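Local coordinates for protein betaine aldehyde dehydrogenase (Staphylococcus aureus subsp. aureus COL, PDB 4QTO) that catalyses the NAD-dependent oxidation of betaine aldehyde to glycine betaine as a member of the aldehyde dehydrogenase family, at residues T213-V216 / F217-M220; I155-I159 / P160-S164; S89-A93 / E94-K98; L507-T510 / N511-L514. One frame throughout, in Å; residues are numbered along the deposited sequence. Where two conformers were deposited one is given.

Contact 1. Residues T213-V216 / F217-M220; sequences TIRV and FELM
Arg-215 and Glu-218, one turn apart on helix 211-223, are joined by a salt bridge: NH1 of Arg-215 donates to OE1 of Glu-218 over 2.8 Å. The bond is bent, with an N-H...O angle of 143°. It uses the anti lone pair of the carboxylate, whose plane stands 73° from that of the guanidinium. The arginine chain leaves with CG anti to the backbone N and then kinks at chi2 (66°), which folds its end back over the next turn. The other carboxylate oxygen, OE2, is held by the backbone N of Ser-32.

Packing contacts run at spacings of three and four residues. CD2 of Leu-219 lies 3.4 Å above one face of the Arg-215 guanidinium, toward its rim. On the buried side, CE of Met-220 lies over the centre of one face of the Phe-217 ring, 3.6 Å above its plane, and also reaches CG1 of Val-216 at 4.2 Å. Thr-213 and Phe-217 run side by side. Apart from these apolar contacts, the carbonyl O of Thr-213 meets the ring at its edge, 3.3 Å from CD1 of Phe-217.

The backbone supplies the frame: Phe-217 N to Thr-213 O (3.0 Å) begins a run of four i to i+4 bonds, ending with Met-220 N to Val-216 O. Phe-217 packs on Leu-201 and Ile-230, which anchors the helix in the beta-alpha-beta unit of strands 200-204 and 230-232, part of a Rossmann-type fold.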
# COMPACT_ATOMS: atom_id res chain seq x y z
N THR A 213 -11.37 -29.65 14.93
CA THR A 213 -12.23 -28.48 14.73
C THR A 213 -13.14 -28.27 15.97
O THR A 213 -13.34 -27.15 16.45
CB THR A 213 -12.99 -28.53 13.40
OG1 THR A 213 -12.05 -28.70 12.31
CG2 THR A 213 -13.79 -27.27 13.17
N ILE A 214 -13.69 -29.36 16.47
CA ILE A 214 -14.44 -29.29 17.72
C ILE A 214 -13.51 -28.73 18.79
O ILE A 214 -13.89 -27.83 19.55
CB ILE A 214 -14.95 -30.70 18.12
CG1 ILE A 214 -16.05 -31.18 17.16
CG2 ILE A 214 -15.50 -30.66 19.55
CD1 ILE A 214 -16.39 -32.65 17.33
N ARG A 215 -12.27 -29.25 18.87
CA ARG A 215 -11.34 -28.77 19.93
C ARG A 215 -11.05 -27.30 19.80
O ARG A 215 -11.06 -26.58 20.82
CB ARG A 215 -10.05 -29.60 19.95
CG ARG A 215 -9.12 -29.27 21.09
CD ARG A 215 -9.71 -29.64 22.43
NE ARG A 215 -8.76 -29.33 23.52
CZ ARG A 215 -8.99 -28.49 24.52
NH1 ARG A 215 -10.19 -27.93 24.71
NH2 ARG A 215 -8.02 -28.25 25.40
N VAL A 216 -10.81 -26.81 18.58
CA VAL A 216 -10.50 -25.38 18.43
C VAL A 216 -11.71 -24.52 18.82
O VAL A 216 -11.53 -23.42 19.36
CB VAL A 216 -9.90 -25.01 17.06
CG1 VAL A 216 -10.97 -24.91 15.99
CG2 VAL A 216 -9.16 -23.71 17.19
N PHE A 217 -12.94 -24.99 18.55
CA PHE A 217 -14.13 -24.26 19.01
C PHE A 217 -14.17 -24.20 20.54
O PHE A 217 -14.54 -23.16 21.10
CB PHE A 217 -15.42 -24.78 18.40
CG PHE A 217 -15.76 -24.09 17.12
CD1 PHE A 217 -15.08 -24.40 15.95
CD2 PHE A 217 -16.72 -23.10 17.12
CE1 PHE A 217 -15.37 -23.71 14.78
CE2 PHE A 217 -17.04 -22.43 15.94
CZ PHE A 217 -16.36 -22.73 14.79
N GLU A 218 -13.81 -25.29 21.21
CA GLU A 218 -13.71 -25.25 22.70
C GLU A 218 -12.71 -24.16 23.11
O GLU A 218 -12.98 -23.37 24.01
CB GLU A 218 -13.27 -26.59 23.27
CG GLU A 218 -14.26 -27.73 23.05
CD GLU A 218 -13.80 -29.04 23.63
OE1 GLU A 218 -12.57 -29.18 23.94
OE2 GLU A 218 -14.66 -29.93 23.81
N LEU A 219 -11.55 -24.12 22.45
CA LEU A 219 -10.53 -23.12 22.79
C LEU A 219 -10.97 -21.69 22.50
O LEU A 219 -10.70 -20.77 23.28
CB LEU A 219 -9.20 -23.45 22.08
CG LEU A 219 -8.59 -24.80 22.41
CD1 LEU A 219 -7.36 -25.06 21.55
CD2 LEU A 219 -8.23 -24.90 23.89
N MET A 220 -11.65 -21.48 21.37
CA MET A 220 -12.18 -20.15 21.05
C MET A 220 -13.22 -19.70 22.08
O MET A 220 -13.24 -18.53 22.49
CB MET A 220 -12.76 -20.12 19.65
CG MET A 220 -11.65 -20.22 18.61
SD MET A 220 -12.25 -19.86 16.94
CE MET A 220 -13.14 -21.33 16.64

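Contact 2. Residues I155-I159 / P160-S164; sequences IDSPI and PDTES
Two carbonyls are the flat groups here: that of Ile-159, met by Thr-162, and that of Ser-164, met by Ile-155; neither is met squarely in its plane. Thr-162 OG1 donates to Ile-159 O at 2.7 Å, tilted 23° from the carbonyl plane. Ile-155 N donates to Ser-164 O at 2.9 Å from above that carbonyl's plane, 36° out of it. A water bridges the neighbouring pair of backbone atoms, donating to Ile-155 O and accepting from Ser-164 N.

Between these two closures the hydroxyls form a relay. Ile-159 N donates to Ser-157 OG (3.1 Å), an ST turn, and Ser-157 OG in turn donates to Thr-162 OG1 at 2.7 Å. Each hydroxyl therefore both gives and receives. OG1 of Thr-162 stands between its backbone N and carbonyl carbon (chi1 63°), from where it can serve both partners while CG2 rests on Ile-159 CG2 at 3.7 Å. Ser-164 OG lies beside Ile-155 CB, 3.3 Å away, but its hydrogen bond is with His-505.

Phe-475 of a second subunit packs on Ser-157 and Ser-164, while Glu-163 forms a salt bridge with Lys-165 of a third. The whole is the tip of an antiparallel beta hairpin, strands 152-155 and 162-177, in the oligomerisation arm characteristic of aldehyde dehydrogenases.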
# COMPACT_ATOMS: atom_id res chain seq x y z
N ILE A 155 -9.20 9.44 -0.27
CA ILE A 155 -9.05 9.66 -1.72
C ILE A 155 -8.95 11.16 -2.02
O ILE A 155 -9.68 11.95 -1.46
CB ILE A 155 -10.27 9.07 -2.44
CG1 ILE A 155 -10.43 7.56 -2.24
CG2 ILE A 155 -10.27 9.40 -3.94
CD1 ILE A 155 -9.26 6.75 -2.73
N ASP A 156 -8.05 11.57 -2.92
CA ASP A 156 -8.01 12.98 -3.32
C ASP A 156 -9.16 13.07 -4.39
O ASP A 156 -9.13 12.56 -5.53
CB ASP A 156 -6.60 13.45 -3.79
CG ASP A 156 -5.64 13.75 -2.62
OD1 ASP A 156 -6.07 14.32 -1.56
OD2 ASP A 156 -4.41 13.48 -2.76
N SER A 157 -10.28 13.63 -3.94
CA SER A 157 -11.43 13.70 -4.77
C SER A 157 -11.25 14.66 -5.95
O SER A 157 -10.74 15.77 -5.77
CB SER A 157 -12.65 14.18 -3.95
OG SER A 157 -13.79 14.30 -4.77
N PRO A 158 -11.76 14.27 -7.12
CA PRO A 158 -11.72 15.16 -8.27
C PRO A 158 -12.83 16.21 -8.27
O PRO A 158 -12.89 17.06 -9.19
CB PRO A 158 -11.91 14.20 -9.44
CG PRO A 158 -12.82 13.14 -8.87
CD PRO A 158 -12.32 12.95 -7.47
N ILE A 159 -13.72 16.17 -7.27
CA ILE A 159 -14.82 17.13 -7.16
C ILE A 159 -14.46 18.13 -6.06
O ILE A 159 -14.29 17.76 -4.90
CB ILE A 159 -16.17 16.45 -6.77
CG1 ILE A 159 -16.49 15.31 -7.73
CG2 ILE A 159 -17.27 17.51 -6.75
CD1 ILE A 159 -17.74 14.53 -7.37
N PRO A 160 -14.35 19.41 -6.41
CA PRO A 160 -14.06 20.37 -5.34
C PRO A 160 -15.14 20.38 -4.25
O PRO A 160 -16.31 20.11 -4.51
CB PRO A 160 -13.98 21.71 -6.08
CG PRO A 160 -13.70 21.36 -7.52
CD PRO A 160 -14.38 20.03 -7.74
N ASP A 161 -14.73 20.69 -3.03
CA ASP A 161 -15.66 20.77 -1.89
C ASP A 161 -16.35 19.44 -1.59
O ASP A 161 -17.55 19.38 -1.32
CB ASP A 161 -16.68 21.90 -2.03
CG ASP A 161 -16.04 23.28 -2.00
OD1 ASP A 161 -15.08 23.47 -1.25
OD2 ASP A 161 -16.50 24.16 -2.75
N THR A 162 -15.58 18.36 -1.68
CA THR A 162 -16.03 17.05 -1.24
C THR A 162 -14.90 16.34 -0.50
O THR A 162 -13.71 16.65 -0.71
CB THR A 162 -16.46 16.12 -2.41
OG1 THR A 162 -15.32 15.87 -3.25
CG2 THR A 162 -17.60 16.71 -3.20
N GLU A 163 -15.29 15.40 0.37
CA GLU A 163 -14.36 14.54 1.07
C GLU A 163 -14.72 13.15 0.60
O GLU A 163 -15.91 12.77 0.62
CB GLU A 163 -14.53 14.58 2.58
CG GLU A 163 -13.54 13.65 3.27
CD GLU A 163 -13.86 13.27 4.71
OE1 GLU A 163 -12.94 13.49 5.52
OE2 GLU A 163 -14.97 12.72 5.01
N SER A 164 -13.71 12.37 0.24
CA SER A 164 -13.90 11.02 -0.26
C SER A 164 -13.06 10.05 0.52
O SER A 164 -11.85 10.25 0.67
CB SER A 164 -13.46 10.98 -1.73
OG SER A 164 -13.50 9.66 -2.32
O HOH W 1 -11.05 13.49 0.31

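Contact 3. Residues S89-A93 / E94-K98; sequences SQETA and ETRGK
Between Thr-92 and Thr-95 the chain passes from an extended loop into helix 93-109: Glu-91 and Thr-92 keep psi near 150°, whereas the backbone is helical from Ala-93 onward. The first turns are closed by Arg-96 N to Thr-92 O (3.0 Å) and Gly-97 N to Ala-93 O.

Thr-92 is the N-cap. With OG1 between its backbone N and carbonyl carbon (chi1 71°), the hydroxyl reaches over the first turn and accepts from Thr-95 N at 3.1 Å. A water donates to Glu-94 OE1 and accepts from this same OG1. The N-H of Thr-92 itself is taken by Glu-91 OE2 (2.8 Å), and a second water links that oxygen to Thr-95 OG1. Bent at chi2, the Glu-91 chain crosses Thr-95 at about a right angle, with CD of Glu-91 3.5 Å from CG2 of Thr-95.

The Arg-96 side chain, bent at chi3, turns back toward the loop. NH1 comes within 2.8 Å of Glu-91 O, though at an angle too poor for a hydrogen bond, and one guanidinium face has Ala-93 CA 3.8 Å above its plane. NE is held by Ala-196 O.

Pro-158 of the third subunit packs on Thr-92 and Glu-94, and Gln-477 of the fourth binds Glu-94 OE2. The result is a classic threonine N-cap placed at a subunit interface.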
# COMPACT_ATOMS: atom_id res chain seq x y z
N SER A 89 -18.32 -6.83 15.42
CA SER A 89 -18.03 -6.07 14.23
C SER A 89 -17.63 -4.65 14.47
O SER A 89 -16.99 -4.05 13.59
CB SER A 89 -19.22 -6.20 13.23
OG SER A 89 -20.41 -5.63 13.80
N GLN A 90 -18.04 -4.08 15.62
CA GLN A 90 -17.71 -2.70 16.00
C GLN A 90 -16.71 -2.67 17.14
O GLN A 90 -16.42 -1.60 17.70
CB GLN A 90 -18.98 -1.92 16.34
CG GLN A 90 -19.96 -1.83 15.20
CD GLN A 90 -19.43 -1.06 14.02
OE1 GLN A 90 -18.68 -0.09 14.19
NE2 GLN A 90 -19.82 -1.46 12.82
N GLU A 91 -16.20 -3.83 17.56
CA GLU A 91 -15.13 -3.89 18.54
C GLU A 91 -13.91 -3.25 17.86
O GLU A 91 -13.82 -3.21 16.62
CB GLU A 91 -14.81 -5.34 18.91
CG GLU A 91 -13.73 -5.57 19.93
CD GLU A 91 -13.95 -4.79 21.21
OE1 GLU A 91 -14.58 -5.37 22.14
OE2 GLU A 91 -13.54 -3.59 21.27
N THR A 92 -12.99 -2.70 18.66
CA THR A 92 -11.80 -2.09 18.04
C THR A 92 -10.95 -3.16 17.37
O THR A 92 -10.90 -4.32 17.80
CB THR A 92 -10.90 -1.31 19.03
OG1 THR A 92 -10.23 -2.20 19.91
CG2 THR A 92 -11.69 -0.25 19.80
N ALA A 93 -10.26 -2.79 16.29
CA ALA A 93 -9.44 -3.78 15.57
C ALA A 93 -8.31 -4.27 16.46
O ALA A 93 -7.94 -5.44 16.42
CB ALA A 93 -8.91 -3.21 14.26
N GLU A 94 -7.76 -3.38 17.27
CA GLU A 94 -6.67 -3.75 18.19
C GLU A 94 -7.14 -4.82 19.18
O GLU A 94 -6.45 -5.81 19.41
CB GLU A 94 -6.21 -2.51 18.96
CG GLU A 94 -5.07 -2.79 19.92
CD GLU A 94 -4.76 -1.57 20.77
OE1 GLU A 94 -5.61 -1.19 21.63
OE2 GLU A 94 -3.68 -0.94 20.57
N THR A 95 -8.35 -4.67 19.69
CA THR A 95 -8.93 -5.68 20.60
C THR A 95 -9.22 -6.99 19.89
O THR A 95 -8.94 -8.04 20.45
CB THR A 95 -10.14 -5.10 21.36
OG1 THR A 95 -9.67 -4.11 22.27
CG2 THR A 95 -10.86 -6.20 22.18
N ARG A 96 -9.76 -6.93 18.68
CA ARG A 96 -9.97 -8.14 17.90
C ARG A 96 -8.64 -8.87 17.71
O ARG A 96 -8.56 -10.09 17.87
CB ARG A 96 -10.65 -7.85 16.57
CG ARG A 96 -12.08 -7.33 16.70
CD ARG A 96 -12.86 -7.49 15.40
NE ARG A 96 -12.25 -6.76 14.31
CZ ARG A 96 -12.58 -5.54 13.91
NH1 ARG A 96 -13.67 -4.95 14.38
NH2 ARG A 96 -11.89 -4.99 12.92
N GLY A 97 -7.58 -8.13 17.41
CA GLY A 97 -6.28 -8.74 17.24
C GLY A 97 -5.79 -9.41 18.52
O GLY A 97 -5.22 -10.51 18.47
N LYS A 98 -6.02 -8.79 19.67
CA LYS A 98 -5.61 -9.42 20.95
C LYS A 98 -6.33 -10.76 21.16
O LYS A 98 -5.73 -11.72 21.67
CB LYS A 98 -5.88 -8.51 22.13
CG LYS A 98 -5.00 -7.27 22.19
CD LYS A 98 -5.42 -6.39 23.39
CE LYS A 98 -4.84 -4.97 23.40
NZ LYS A 98 -3.38 -5.04 23.34
O HOH W 2 -11.81 -2.80 23.31
O HOH W 3 -8.68 -0.69 21.59

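Contact 4. Residues L507-T510 / N511-L514; sequences LTNT and NPQL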
# COMPACT_ATOMS: atom_id res chain seq x y z
N LEU A 507 -18.81 9.57 0.37
CA LEU A 507 -18.50 10.84 -0.26
C LEU A 507 -19.37 11.92 0.38
O LEU A 507 -20.60 11.84 0.29
CB LEU A 507 -18.82 10.72 -1.76
CG LEU A 507 -18.53 11.86 -2.74
CD1 LEU A 507 -19.46 13.04 -2.52
CD2 LEU A 507 -17.05 12.23 -2.69
N THR A 508 -18.73 12.90 1.02
CA THR A 508 -19.44 13.98 1.66
C THR A 508 -19.30 15.25 0.84
O THR A 508 -18.17 15.66 0.52
CB THR A 508 -18.87 14.23 3.08
OG1 THR A 508 -18.99 13.03 3.86
CG2 THR A 508 -19.63 15.37 3.78
N ASN A 509 -20.42 15.89 0.49
CA ASN A 509 -20.39 17.16 -0.21
C ASN A 509 -20.42 18.22 0.88
O ASN A 509 -21.43 18.38 1.58
CB ASN A 509 -21.55 17.30 -1.17
CG ASN A 509 -21.46 18.54 -2.02
OD1 ASN A 509 -20.90 19.57 -1.59
ND2 ASN A 509 -22.08 18.51 -3.20
N THR A 510 -19.30 18.92 1.02
CA THR A 510 -19.14 19.92 2.05
C THR A 510 -19.67 21.30 1.70
O THR A 510 -19.62 22.20 2.53
CB THR A 510 -17.68 20.01 2.52
OG1 THR A 510 -16.85 20.48 1.46
CG2 THR A 510 -17.19 18.66 3.00
N ASN A 511 -20.14 21.50 0.48
CA ASN A 511 -20.75 22.79 0.11
C ASN A 511 -21.86 22.49 -0.90
O ASN A 511 -21.79 22.86 -2.06
CB ASN A 511 -19.71 23.70 -0.48
CG ASN A 511 -20.26 25.09 -0.75
OD1 ASN A 511 -21.20 25.52 -0.08
ND2 ASN A 511 -19.69 25.78 -1.72
N PRO A 512 -22.91 21.80 -0.44
CA PRO A 512 -23.90 21.34 -1.41
C PRO A 512 -24.73 22.44 -2.04
O PRO A 512 -25.19 23.37 -1.34
CB PRO A 512 -24.78 20.39 -0.61
CG PRO A 512 -24.49 20.66 0.81
CD PRO A 512 -23.17 21.32 0.92
N GLN A 513 -24.94 22.31 -3.34
CA GLN A 513 -25.69 23.30 -4.09
C GLN A 513 -26.76 22.61 -4.89
O GLN A 513 -26.57 21.49 -5.35
CB GLN A 513 -24.78 24.06 -5.05
CG GLN A 513 -23.64 24.80 -4.37
CD GLN A 513 -24.12 25.88 -3.42
OE1 GLN A 513 -25.08 26.58 -3.71
NE2 GLN A 513 -23.44 26.03 -2.30
N LEU A 514 -27.88 23.30 -5.08
CA LEU A 514 -28.92 22.75 -5.94
C LEU A 514 -28.40 22.64 -7.38
O LEU A 514 -27.68 23.52 -7.87
CB LEU A 514 -30.20 23.61 -5.89
CG LEU A 514 -31.16 23.36 -4.71
CD1 LEU A 514 -30.59 23.73 -3.36
CD2 LEU A 514 -32.46 24.12 -4.94
O HOH W 4 -22.72 20.80 -4.86
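An Asx turn ends strand 501-509 and sends the chain into its C-terminal tail. Asn-509 supplies the side-chain acceptor: its OD1 receives the N-H of Asn-511 at 2.9 Å, with an N-H...O angle of 151° and the donor in the plane of the amide C=O. A chi1 of -174° sets CG beside the carbonyl carbon of Asn-509, which brings OD1 to the N-H two residues on.

Pro-512 packs against the same amide. Its CA is 3.8 Å from CG of Asn-509, the two side chains slant across each other, and on the backbone side its CD comes to 3.5 Å from Asn-509 O. Having no N-H, the proline leaves OD1 to Asn-511.

The other end of the amide is engaged as well. ND2 of Asn-509 donates to a water at 2.9 Å, which also accepts from Gln-513 N, and ND2 is hydrogen-bonded to Asp-470 OD2 of the second subunit. On that subunit, too, Leu-296 packs on Pro-512. A weak bond from Gln-513 NE2 to Asn-511 OD1 (3.2 Å) lies just beyond the turn.

One amide thus has both ends engaged, oxygen within the turn and nitrogen toward water and the neighbouring subunit. Its flip state is thereby fixed, and the carboxylate of Asp-470 would be expected to polarise the amide and so make OD1 a somewhat better acceptor.

Along the chain the order is contact 3, contact 2, contact 1, contact 4. Contacts 2 and 4 adjoin, their centres about 10 Å apart, because strands 162-177 and 501-509 are antiparallel neighbours in one sheet; Thr-508 N lies 2.9 Å from Glu-163 O, probably a hydrogen bond. Both touch the second subunit, and there residues 507 and 508 continue the sheet across the interface. Contact 3, its centre about 30 Å from that of contact 2, caps helix 93-109 and meets the contact 2 loop of the third subunit. Contact 1, its centre about 20 Å from that of contact 3, belongs to the Rossmann-type core of one chain, whereas contacts 2, 3 and 4 lie where subunits meet.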